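Local coordinates for DUF6836 domain-containing protein (Clostridium leptum, PDB 4PW1) that is of unknown function but folds as a nine-stranded antiparallel beta sheet surrounded by alpha helices, at residues 28-33 against 107-112; 95-100 against 113-118; 36-41 against 74-79. All coordinates share one frame; numbering follows the deposited sequence.

All three contacts reach one antiparallel sheet, residues 28-33 packing against it as a loop. Interactions 1 and 2 share strand 106-114, the first using its body and the second its end and the turn that follows, and their centres lie about 15 Å apart. They touch directly: S111 N approaches N99 O at 2.9 Å, a probable backbone hydrogen bond, and the Y112 ring stacks on Y96. Interaction 3 forms one edge of the sheet within this chain, about 14 Å from interaction 1 between centres, and is nested inside the loop that interaction 1 closes. L33 packs on Q78 between those two. Interactions 2 and 3 do not touch; their nearest atoms are about 7 Å apart.

Interaction 1 of 3, residues 28-33 against 107-112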
loop_
_atom_site.group_PDB
_atom_site.type_symbol
_atom_site.label_atom_id
_atom_site.label_comp_id
_atom_site.label_asym_id
_atom_site.label_seq_id
_atom_site.Cartn_x
_atom_site.Cartn_y
_atom_site.Cartn_z
ATOM N N LEU B 28 -2.342 -5.935 1.362
ATOM C CA LEU B 28 -2.651 -6.918 0.312
ATOM C C LEU B 28 -4.071 -7.442 0.444
ATOM O O LEU B 28 -4.610 -7.521 1.560
ATOM C CB LEU B 28 -1.656 -8.067 0.399
ATOM C CG LEU B 28 -0.187 -7.659 0.301
ATOM C CD1 LEU B 28 0.678 -8.915 0.346
ATOM C CD2 LEU B 28 0.071 -6.849 -0.954
ATOM N N TYR B 29 -4.682 -7.729 -0.685
ATOM C CA TYR B 29 -6.028 -8.270 -0.740
ATOM C C TYR B 29 -6.076 -9.502 0.184
ATOM O O TYR B 29 -5.144 -10.311 0.186
ATOM C CB TYR B 29 -6.435 -8.596 -2.185
ATOM C CG TYR B 29 -7.785 -9.304 -2.257
ATOM C CD1 TYR B 29 -8.988 -8.570 -2.311
ATOM C CD2 TYR B 29 -7.847 -10.703 -2.209
ATOM C CE1 TYR B 29 -10.213 -9.204 -2.355
ATOM C CE2 TYR B 29 -9.070 -11.350 -2.253
ATOM C CZ TYR B 29 -10.235 -10.612 -2.323
ATOM O OH TYR B 29 -11.411 -11.272 -2.293
ATOM N N PRO B 30 -7.121 -9.616 1.017
ATOM C CA PRO B 30 -8.304 -8.787 1.154
ATOM C C PRO B 30 -8.273 -7.870 2.393
ATOM O O PRO B 30 -9.323 -7.390 2.820
ATOM C CB PRO B 30 -9.419 -9.835 1.325
ATOM C CG PRO B 30 -8.764 -10.873 2.181
ATOM C CD PRO B 30 -7.292 -10.881 1.753
ATOM N N TRP B 31 -7.091 -7.601 2.923
ATOM C CA TRP B 31 -6.962 -6.757 4.108
ATOM C C TRP B 31 -7.414 -5.333 3.845
ATOM O O TRP B 31 -7.767 -4.641 4.782
ATOM C CB TRP B 31 -5.556 -6.834 4.715
ATOM C CG TRP B 31 -5.288 -8.240 5.178
ATOM C CD1 TRP B 31 -4.652 -9.219 4.494
ATOM C CD2 TRP B 31 -5.756 -8.833 6.378
ATOM N NE1 TRP B 31 -4.634 -10.373 5.232
ATOM C CE2 TRP B 31 -5.315 -10.162 6.390
ATOM C CE3 TRP B 31 -6.507 -8.367 7.457
ATOM C CZ2 TRP B 31 -5.624 -11.035 7.417
ATOM C CZ3 TRP B 31 -6.768 -9.224 8.505
ATOM C CH2 TRP B 31 -6.329 -10.535 8.472
ATOM N N ASN B 32 -7.489 -4.926 2.591
ATOM C CA ASN B 32 -8.070 -3.631 2.258
ATOM C C ASN B 32 -9.562 -3.584 2.598
ATOM O O ASN B 32 -10.135 -2.508 2.707
ATOM C CB ASN B 32 -7.875 -3.302 0.772
ATOM C CG ASN B 32 -8.385 -4.429 -0.125
ATOM O OD1 ASN B 32 -8.039 -5.603 0.070
ATOM N ND2 ASN B 32 -9.208 -4.091 -1.082
ATOM N N LEU B 33 -10.196 -4.738 2.732
ATOM C CA LEU B 33 -11.630 -4.784 3.014
ATOM C C LEU B 33 -11.912 -4.995 4.482
ATOM O O LEU B 33 -13.052 -4.995 4.879
ATOM C CB LEU B 33 -12.273 -5.899 2.202
ATOM C CG LEU B 33 -12.087 -5.754 0.686
ATOM C CD1 LEU B 33 -12.676 -6.957 -0.022
ATOM C CD2 LEU B 33 -12.732 -4.476 0.145
ATOM N N LEU B 107 -8.887 -19.875 -0.086
ATOM C CA LEU B 107 -7.793 -19.243 0.631
ATOM C C LEU B 107 -7.173 -18.202 -0.268
ATOM O O LEU B 107 -6.616 -18.532 -1.296
ATOM C CB LEU B 107 -6.722 -20.263 1.048
ATOM C CG LEU B 107 -5.535 -19.706 1.834
ATOM C CD1 LEU B 107 -5.999 -19.199 3.218
ATOM C CD2 LEU B 107 -4.462 -20.761 2.033
ATOM N N CYS B 108 -7.279 -16.943 0.126
ATOM C CA CYS B 108 -6.764 -15.830 -0.691
ATOM C C CYS B 108 -5.618 -15.085 -0.027
ATOM O O CYS B 108 -5.020 -14.209 -0.626
ATOM C CB CYS B 108 -7.911 -14.867 -1.025
ATOM S SG CYS B 108 -8.773 -14.131 0.380
ATOM N N TYR B 109 -5.335 -15.410 1.235
ATOM C CA TYR B 109 -4.253 -14.806 1.955
ATOM C C TYR B 109 -3.741 -15.732 3.048
ATOM O O TYR B 109 -4.515 -16.294 3.787
ATOM C CB TYR B 109 -4.638 -13.426 2.517
ATOM C CG TYR B 109 -3.465 -12.716 3.158
ATOM C CD1 TYR B 109 -2.959 -13.144 4.397
ATOM C CD2 TYR B 109 -2.813 -11.694 2.510
ATOM C CE1 TYR B 109 -1.859 -12.536 4.952
ATOM C CE2 TYR B 109 -1.693 -11.077 3.056
ATOM C CZ TYR B 109 -1.243 -11.491 4.264
ATOM O OH TYR B 109 -0.153 -10.912 4.792
ATOM N N PHE B 110 -2.418 -15.912 3.088
ATOM C CA PHE B 110 -1.722 -16.618 4.155
ATOM C C PHE B 110 -0.370 -15.953 4.409
ATOM O O PHE B 110 0.339 -15.671 3.477
ATOM C CB PHE B 110 -1.466 -18.069 3.747
ATOM C CG PHE B 110 -0.686 -18.845 4.773
ATOM C CD1 PHE B 110 0.692 -18.867 4.760
ATOM C CD2 PHE B 110 -1.340 -19.538 5.770
ATOM C CE1 PHE B 110 1.403 -19.579 5.717
ATOM C CE2 PHE B 110 -0.642 -20.207 6.744
ATOM C CZ PHE B 110 0.735 -20.231 6.724
ATOM N N SER B 111 -0.001 -15.718 5.660
ATOM C CA SER B 111 1.367 -15.362 5.960
ATOM C C SER B 111 1.758 -15.866 7.351
ATOM O O SER B 111 0.933 -15.865 8.321
ATOM C CB SER B 111 1.559 -13.834 5.850
ATOM O OG SER B 111 0.937 -13.207 6.960
ATOM N N TYR B 112 3.022 -16.270 7.446
ATOM C CA TYR B 112 3.622 -16.881 8.613
ATOM C C TYR B 112 4.956 -16.183 8.859
ATOM O O TYR B 112 5.939 -16.461 8.185
ATOM C CB TYR B 112 3.836 -18.348 8.281
ATOM C CG TYR B 112 4.412 -19.243 9.342
ATOM C CD1 TYR B 112 3.605 -19.795 10.325
ATOM C CD2 TYR B 112 5.737 -19.629 9.292
ATOM C CE1 TYR B 112 4.129 -20.676 11.267
ATOM C CE2 TYR B 112 6.274 -20.511 10.224
ATOM C CZ TYR B 112 5.457 -21.050 11.201
ATOM O OH TYR B 112 5.980 -21.915 12.102
#
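Y109 and W31 meet through their first torsions: chi1 of -174° sets the Y109 ring opposite its own backbone N and out toward residues 28-33, while chi1 of -63° swings the W31 indole beside its backbone N and back toward the strand. The result is a T-shaped (edge-to-face) aromatic pair between a loop and strand 106-114 of the antiparallel sheet. The five-membered ring of W31 presents its edge to the phenol face of Y109, with planes at 83° and centroids 4.3 Å apart. NE1 leads, standing over the middle of the Y109 ring, and CD1 follows over the CD2-CE2 side.

L28, Y29 and P30 also touch the same tyrosine. L28 brings CB to the ring edge at CE2, crossing at about a right angle. The carbonyl O of Y29 also comes to that edge, near the ring plane, 3.6 Å from Y109 CD2; this oxygen accepts a hydrogen bond from S249 OG. P30, which follows a cis peptide bond, lays CD against Y109 CB. The turn itself is closed by W31 N donating to L28 O and L33 N to P30 O.

C108 and Y109 both face A101 of strand 95-103, a classic beta bulge, and both side chains are directed at the loop. C108 SG lies 3.7 Å from P30 CG and approaches the Y29 ring obliquely, while P30 CB sits over the centre of one face of that ring. At its far end Y29 OH is hydrogen-bonded to D103. L28, the last residue of strand 24-28, pairs antiparallel with a strand of the second subunit, so beta pairing runs across the interface. Y109 OH makes a weak hydrogen bond within its own strand, to S111 OG at 3.3 Å.

Interaction 2 of 3, residues 95-100 against 113-118; sequences RYLVNM and VNQDER
R95 reaches across to D116 with its whole side chain. R95 CB lies 3.4 Å from D116 OD2, and CG and CD pass the same oxygen at slightly greater range. A bend at chi3 (-53°) then turns the guanidinium side-on to the carboxylate. R95 NE donates to D116 OD2 at 3.0 Å and R95 NH2 to D116 OD1 at 2.7 Å, each oxygen using its syn lone pair, with the two planes only 21° apart. This two-pronged salt bridge spans the open end of a beta hairpin, where strand 106-114 runs into a type I turn from N114 to E117.

N114 OD1 accepts from D116 N, an Asx turn that ties the D116 backbone to the N114 side chain. A water joins R95 N, N114 OD1 and D116 OD2. Q115 N gives R95 O a nearly straight hydrogen bond (2.7 Å, 172°), and L97 and V113 form the hydrogen-bonded antiparallel pair through both backbone bonds. On one face of the sheet L97 packs against the Q115 side chain, crossing it at about a right angle. On the other, Y96 CE2 meets N114 CB at 3.7 Å.

Strand 80-89 flanks strand 95-103 on its other side, with T89 touching R95 and D85 touching L97. Further along, M100, a selenomethionine, packs onto helix 44-58, while just past the turn R118 forms a salt bridge with E124 of helix 122-141.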
loop_
_atom_site.group_PDB
_atom_site.type_symbol
_atom_site.label_atom_id
_atom_site.label_comp_id
_atom_site.label_asym_id
_atom_site.label_seq_id
_atom_site.Cartn_x
_atom_site.Cartn_y
_atom_site.Cartn_z
ATOM N N ARG B 95 8.860 -16.633 17.760
ATOM C CA ARG B 95 7.510 -16.106 17.841
ATOM C C ARG B 95 7.023 -15.729 16.473
ATOM O O ARG B 95 7.720 -15.052 15.723
ATOM C CB ARG B 95 7.486 -14.900 18.772
ATOM C CG ARG B 95 7.902 -15.325 20.174
ATOM C CD ARG B 95 7.819 -14.201 21.176
ATOM N NE ARG B 95 8.570 -13.073 20.683
ATOM C CZ ARG B 95 8.692 -11.925 21.331
ATOM N NH1 ARG B 95 8.118 -11.761 22.514
ATOM N NH2 ARG B 95 9.406 -10.952 20.788
ATOM N N TYR B 96 5.826 -16.163 16.141
ATOM C CA TYR B 96 5.233 -15.899 14.844
ATOM C C TYR B 96 3.900 -15.185 14.949
ATOM O O TYR B 96 3.201 -15.301 15.935
ATOM C CB TYR B 96 4.988 -17.206 14.126
ATOM C CG TYR B 96 6.226 -17.910 13.745
ATOM C CD1 TYR B 96 6.825 -18.787 14.629
ATOM C CD2 TYR B 96 6.809 -17.708 12.505
ATOM C CE1 TYR B 96 7.975 -19.452 14.299
ATOM C CE2 TYR B 96 7.984 -18.364 12.161
ATOM C CZ TYR B 96 8.551 -19.249 13.073
ATOM O OH TYR B 96 9.692 -19.970 12.812
ATOM N N LEU B 97 3.577 -14.412 13.925
ATOM C CA LEU B 97 2.207 -13.972 13.683
ATOM C C LEU B 97 1.754 -14.681 12.422
ATOM O O LEU B 97 2.463 -14.684 11.403
ATOM C CB LEU B 97 2.130 -12.446 13.497
ATOM C CG LEU B 97 2.377 -11.596 14.736
ATOM C CD1 LEU B 97 2.317 -10.103 14.427
ATOM C CD2 LEU B 97 1.394 -11.955 15.863
ATOM N N VAL B 98 0.597 -15.303 12.516
ATOM C CA VAL B 98 -0.077 -15.885 11.389
ATOM C C VAL B 98 -1.289 -15.031 11.019
ATOM O O VAL B 98 -2.114 -14.704 11.884
ATOM C CB VAL B 98 -0.593 -17.272 11.700
ATOM C CG1 VAL B 98 -1.351 -17.863 10.511
ATOM C CG2 VAL B 98 0.542 -18.166 12.109
ATOM N N ASN B 99 -1.401 -14.726 9.736
ATOM C CA ASN B 99 -2.553 -14.046 9.174
ATOM C C ASN B 99 -3.119 -14.888 8.044
ATOM O O ASN B 99 -2.363 -15.441 7.231
ATOM C CB ASN B 99 -2.162 -12.666 8.658
ATOM C CG ASN B 99 -2.016 -11.679 9.784
ATOM O OD1 ASN B 99 -2.999 -11.102 10.238
ATOM N ND2 ASN B 99 -0.826 -11.601 10.344
HETATM N N MSE B 100 -4.447 -14.983 7.981
HETATM C CA MSE B 100 -5.095 -15.691 6.910
HETATM C C MSE B 100 -6.393 -15.087 6.570
HETATM O O MSE B 100 -7.003 -14.416 7.376
HETATM C CB MSE B 100 -5.437 -17.168 7.278
HETATM C CG MSE B 100 -4.213 -17.912 7.679
HETATM SE SE MSE B 100 -4.653 -19.880 8.035
HETATM C CE MSE B 100 -5.548 -20.207 6.550
ATOM N N VAL B 113 4.981 -15.250 9.804
ATOM C CA VAL B 113 6.050 -14.282 9.877
ATOM C C VAL B 113 6.705 -14.311 11.239
ATOM O O VAL B 113 6.073 -14.051 12.280
ATOM C CB VAL B 113 5.585 -12.844 9.505
ATOM C CG1 VAL B 113 6.738 -11.832 9.685
ATOM C CG2 VAL B 113 5.080 -12.765 8.087
ATOM N N ASN B 114 7.991 -14.649 11.247
ATOM C CA ASN B 114 8.767 -14.675 12.494
ATOM C C ASN B 114 8.977 -13.227 12.971
ATOM O O ASN B 114 9.544 -12.436 12.272
ATOM C CB ASN B 114 10.076 -15.361 12.199
ATOM C CG ASN B 114 11.072 -15.342 13.345
ATOM O OD1 ASN B 114 10.894 -14.788 14.421
ATOM N ND2 ASN B 114 12.162 -15.959 13.076
ATOM N N GLN B 115 8.526 -12.934 14.169
ATOM C CA GLN B 115 8.540 -11.595 14.734
ATOM C C GLN B 115 9.875 -11.211 15.281
ATOM O O GLN B 115 10.091 -10.045 15.564
ATOM C CB GLN B 115 7.507 -11.487 15.872
ATOM C CG GLN B 115 6.092 -11.758 15.390
ATOM C CD GLN B 115 5.746 -10.793 14.294
ATOM O OE1 GLN B 115 5.608 -11.130 13.103
ATOM N NE2 GLN B 115 5.700 -9.573 14.671
ATOM N N ASP B 116 10.773 -12.163 15.443
ATOM C CA ASP B 116 12.082 -11.843 15.985
ATOM C C ASP B 116 13.176 -11.995 14.932
ATOM O O ASP B 116 14.333 -12.046 15.277
ATOM C CB ASP B 116 12.378 -12.704 17.206
ATOM C CG ASP B 116 11.300 -12.585 18.260
ATOM O OD1 ASP B 116 11.048 -11.446 18.727
ATOM O OD2 ASP B 116 10.684 -13.620 18.627
ATOM N N GLU B 117 12.839 -12.021 13.645
ATOM C CA GLU B 117 13.884 -12.229 12.659
ATOM C C GLU B 117 14.746 -10.965 12.512
ATOM O O GLU B 117 14.300 -9.834 12.735
ATOM C CB GLU B 117 13.321 -12.695 11.318
ATOM C CG GLU B 117 12.591 -11.653 10.555
ATOM C CD GLU B 117 12.158 -12.116 9.161
ATOM O OE1 GLU B 117 12.331 -13.308 8.769
ATOM O OE2 GLU B 117 11.621 -11.245 8.457
ATOM N N ARG B 118 16.000 -11.137 12.177
ATOM C CA ARG B 118 16.823 -9.934 12.011
ATOM C C ARG B 118 16.490 -9.194 10.713
ATOM O O ARG B 118 15.966 -9.757 9.741
ATOM C CB ARG B 118 18.313 -10.243 12.061
ATOM C CG ARG B 118 18.772 -11.133 10.968
ATOM C CD ARG B 118 20.256 -11.385 11.098
ATOM N NE ARG B 118 20.627 -12.219 9.979
ATOM C CZ ARG B 118 21.036 -11.774 8.813
ATOM N NH1 ARG B 118 21.179 -10.454 8.587
ATOM N NH2 ARG B 118 21.292 -12.659 7.863
HETATM O O HOH W 1 11.275 -15.500 16.748
#

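Interaction 3 of 3, residues 36-41 against 74-79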
loop_
_atom_site.group_PDB
_atom_site.type_symbol
_atom_site.label_atom_id
_atom_site.label_comp_id
_atom_site.label_asym_id
_atom_site.label_seq_id
_atom_site.Cartn_x
_atom_site.Cartn_y
_atom_site.Cartn_z
ATOM N N GLY B 36 -12.416 -4.016 10.910
ATOM C CA GLY B 36 -12.378 -4.102 12.365
ATOM C C GLY B 36 -13.731 -4.337 13.040
ATOM O O GLY B 36 -13.772 -4.457 14.227
ATOM N N GLN B 37 -14.817 -4.411 12.283
ATOM C CA GLN B 37 -16.131 -4.760 12.821
ATOM C C GLN B 37 -16.505 -6.236 12.648
ATOM O O GLN B 37 -17.604 -6.653 13.062
ATOM C CB GLN B 37 -17.181 -3.890 12.134
ATOM C CG GLN B 37 -16.861 -2.408 12.350
ATOM C CD GLN B 37 -18.003 -1.497 11.980
ATOM O OE1 GLN B 37 -19.062 -1.932 11.520
ATOM N NE2 GLN B 37 -17.801 -0.217 12.202
ATOM N N GLU B 38 -15.606 -7.024 12.066
ATOM C CA GLU B 38 -15.890 -8.423 11.778
ATOM C C GLU B 38 -16.096 -9.192 13.105
ATOM O O GLU B 38 -15.551 -8.832 14.123
ATOM C CB GLU B 38 -14.758 -9.060 10.968
ATOM C CG GLU B 38 -14.585 -8.444 9.579
ATOM C CD GLU B 38 -13.756 -7.136 9.545
ATOM O OE1 GLU B 38 -13.210 -6.684 10.592
ATOM O OE2 GLU B 38 -13.650 -6.582 8.428
ATOM N N GLN B 39 -16.889 -10.253 13.066
ATOM C CA GLN B 39 -17.401 -10.899 14.267
ATOM C C GLN B 39 -16.922 -12.344 14.341
ATOM O O GLN B 39 -16.975 -13.084 13.339
ATOM C CB GLN B 39 -18.937 -10.889 14.243
ATOM C CG GLN B 39 -19.533 -9.519 14.190
ATOM C CD GLN B 39 -19.442 -8.794 15.521
ATOM O OE1 GLN B 39 -19.738 -9.329 16.560
ATOM N NE2 GLN B 39 -19.056 -7.531 15.463
ATOM N N GLU B 40 -16.396 -12.724 15.495
ATOM C CA GLU B 40 -15.894 -14.069 15.680
ATOM C C GLU B 40 -16.975 -15.075 15.362
ATOM O O GLU B 40 -18.096 -14.984 15.887
ATOM C CB GLU B 40 -15.495 -14.335 17.140
ATOM C CG GLU B 40 -14.179 -13.765 17.540
ATOM C CD GLU B 40 -13.661 -14.367 18.849
ATOM O OE1 GLU B 40 -14.197 -15.390 19.348
ATOM O OE2 GLU B 40 -12.678 -13.818 19.352
ATOM N N LEU B 41 -16.605 -16.048 14.565
ATOM C CA LEU B 41 -17.516 -17.081 14.125
ATOM C C LEU B 41 -16.676 -18.351 13.948
ATOM O O LEU B 41 -15.774 -18.382 13.093
ATOM C CB LEU B 41 -18.119 -16.700 12.768
ATOM C CG LEU B 41 -19.016 -17.750 12.065
ATOM C CD1 LEU B 41 -20.276 -18.018 12.876
ATOM C CD2 LEU B 41 -19.416 -17.296 10.673
ATOM N N ARG B 74 -12.787 -14.240 12.168
ATOM C CA ARG B 74 -13.788 -13.189 12.274
ATOM C C ARG B 74 -14.432 -13.006 10.925
ATOM O O ARG B 74 -13.742 -12.942 9.894
ATOM C CB ARG B 74 -13.170 -11.887 12.776
ATOM C CG ARG B 74 -12.610 -12.021 14.179
ATOM C CD ARG B 74 -12.390 -10.689 14.878
ATOM N NE ARG B 74 -11.313 -9.957 14.254
ATOM C CZ ARG B 74 -10.096 -9.782 14.768
ATOM N NH1 ARG B 74 -9.755 -10.268 15.958
ATOM N NH2 ARG B 74 -9.209 -9.086 14.077
ATOM N N TYR B 75 -15.762 -13.000 10.943
ATOM C CA TYR B 75 -16.584 -13.034 9.760
ATOM C C TYR B 75 -17.016 -11.648 9.374
ATOM O O TYR B 75 -17.422 -10.822 10.224
ATOM C CB TYR B 75 -17.837 -13.897 10.051
ATOM C CG TYR B 75 -18.876 -13.740 8.991
ATOM C CD1 TYR B 75 -18.769 -14.422 7.790
ATOM C CD2 TYR B 75 -19.929 -12.868 9.152
ATOM C CE1 TYR B 75 -19.709 -14.260 6.782
ATOM C CE2 TYR B 75 -20.853 -12.683 8.150
ATOM C CZ TYR B 75 -20.725 -13.393 6.954
ATOM O OH TYR B 75 -21.660 -13.226 5.985
ATOM N N SER B 76 -16.960 -11.401 8.080
ATOM C CA SER B 76 -17.434 -10.147 7.491
ATOM C C SER B 76 -18.623 -10.384 6.602
ATOM O O SER B 76 -18.610 -11.307 5.804
ATOM C CB SER B 76 -16.329 -9.560 6.592
ATOM O OG SER B 76 -16.839 -8.585 5.698
ATOM N N GLY B 77 -19.593 -9.468 6.668
ATOM C CA GLY B 77 -20.740 -9.498 5.802
ATOM C C GLY B 77 -20.431 -9.315 4.334
ATOM O O GLY B 77 -21.278 -9.529 3.506
ATOM N N GLN B 78 -19.199 -8.986 3.992
ATOM C CA GLN B 78 -18.749 -9.094 2.619
ATOM C C GLN B 78 -18.408 -10.539 2.162
ATOM O O GLN B 78 -17.922 -10.720 1.068
ATOM C CB GLN B 78 -17.542 -8.193 2.432
ATOM C CG GLN B 78 -17.873 -6.728 2.671
ATOM C CD GLN B 78 -16.642 -5.844 2.551
ATOM O OE1 GLN B 78 -16.111 -5.346 3.547
ATOM N NE2 GLN B 78 -16.151 -5.692 1.334
ATOM N N ASP B 79 -18.698 -11.546 2.977
ATOM C CA ASP B 79 -18.341 -12.953 2.708
ATOM C C ASP B 79 -16.828 -13.186 2.734
ATOM O O ASP B 79 -16.222 -13.731 1.805
ATOM C CB ASP B 79 -18.989 -13.500 1.429
ATOM C CG ASP B 79 -19.314 -15.007 1.522
ATOM O OD1 ASP B 79 -19.237 -15.654 2.613
ATOM O OD2 ASP B 79 -19.661 -15.550 0.455
HETATM O O HOH W 2 -14.786 -6.629 6.302
HETATM O O HOH W 3 -12.449 -7.495 13.250
#
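R74, E38 and Y75 bury the most surface here. E38 CB lies against R74 CB at 3.7 Å. With chi1 at -64°, E38 CG stands anti to its carbonyl carbon and 3.6 Å from S76 CB; the bend at chi2 (82°) then turns the carboxylate. The two charged ends do not touch directly: one water donates to E38 OE1 and accepts a weak bond from R74 NE. E38 OE2 accepts from T35 N, and R74 NH2 makes a weak hydrogen bond to Y34 OH.

The backbones form the pairing at one edge of the antiparallel sheet within this chain, strand 39-40 against strand 74-76. Q39 and Y75 are its hydrogen-bonded pair, with Q39 N to Y75 O at 2.9 Å and Y75 N to Q39 O at 2.7 Å; E40 and R74 are the adjoining non-hydrogen-bonded pair.

Y75 contributes mainly its near end. Y75 CB meets L41 CD2 at 3.8 Å, the two side chains lying side by side and pointing the same way, while the tyrosine ring leads off from the contact. At the strand's end, S76 OG accepts from Q78 N at 2.9 Å, an ST turn.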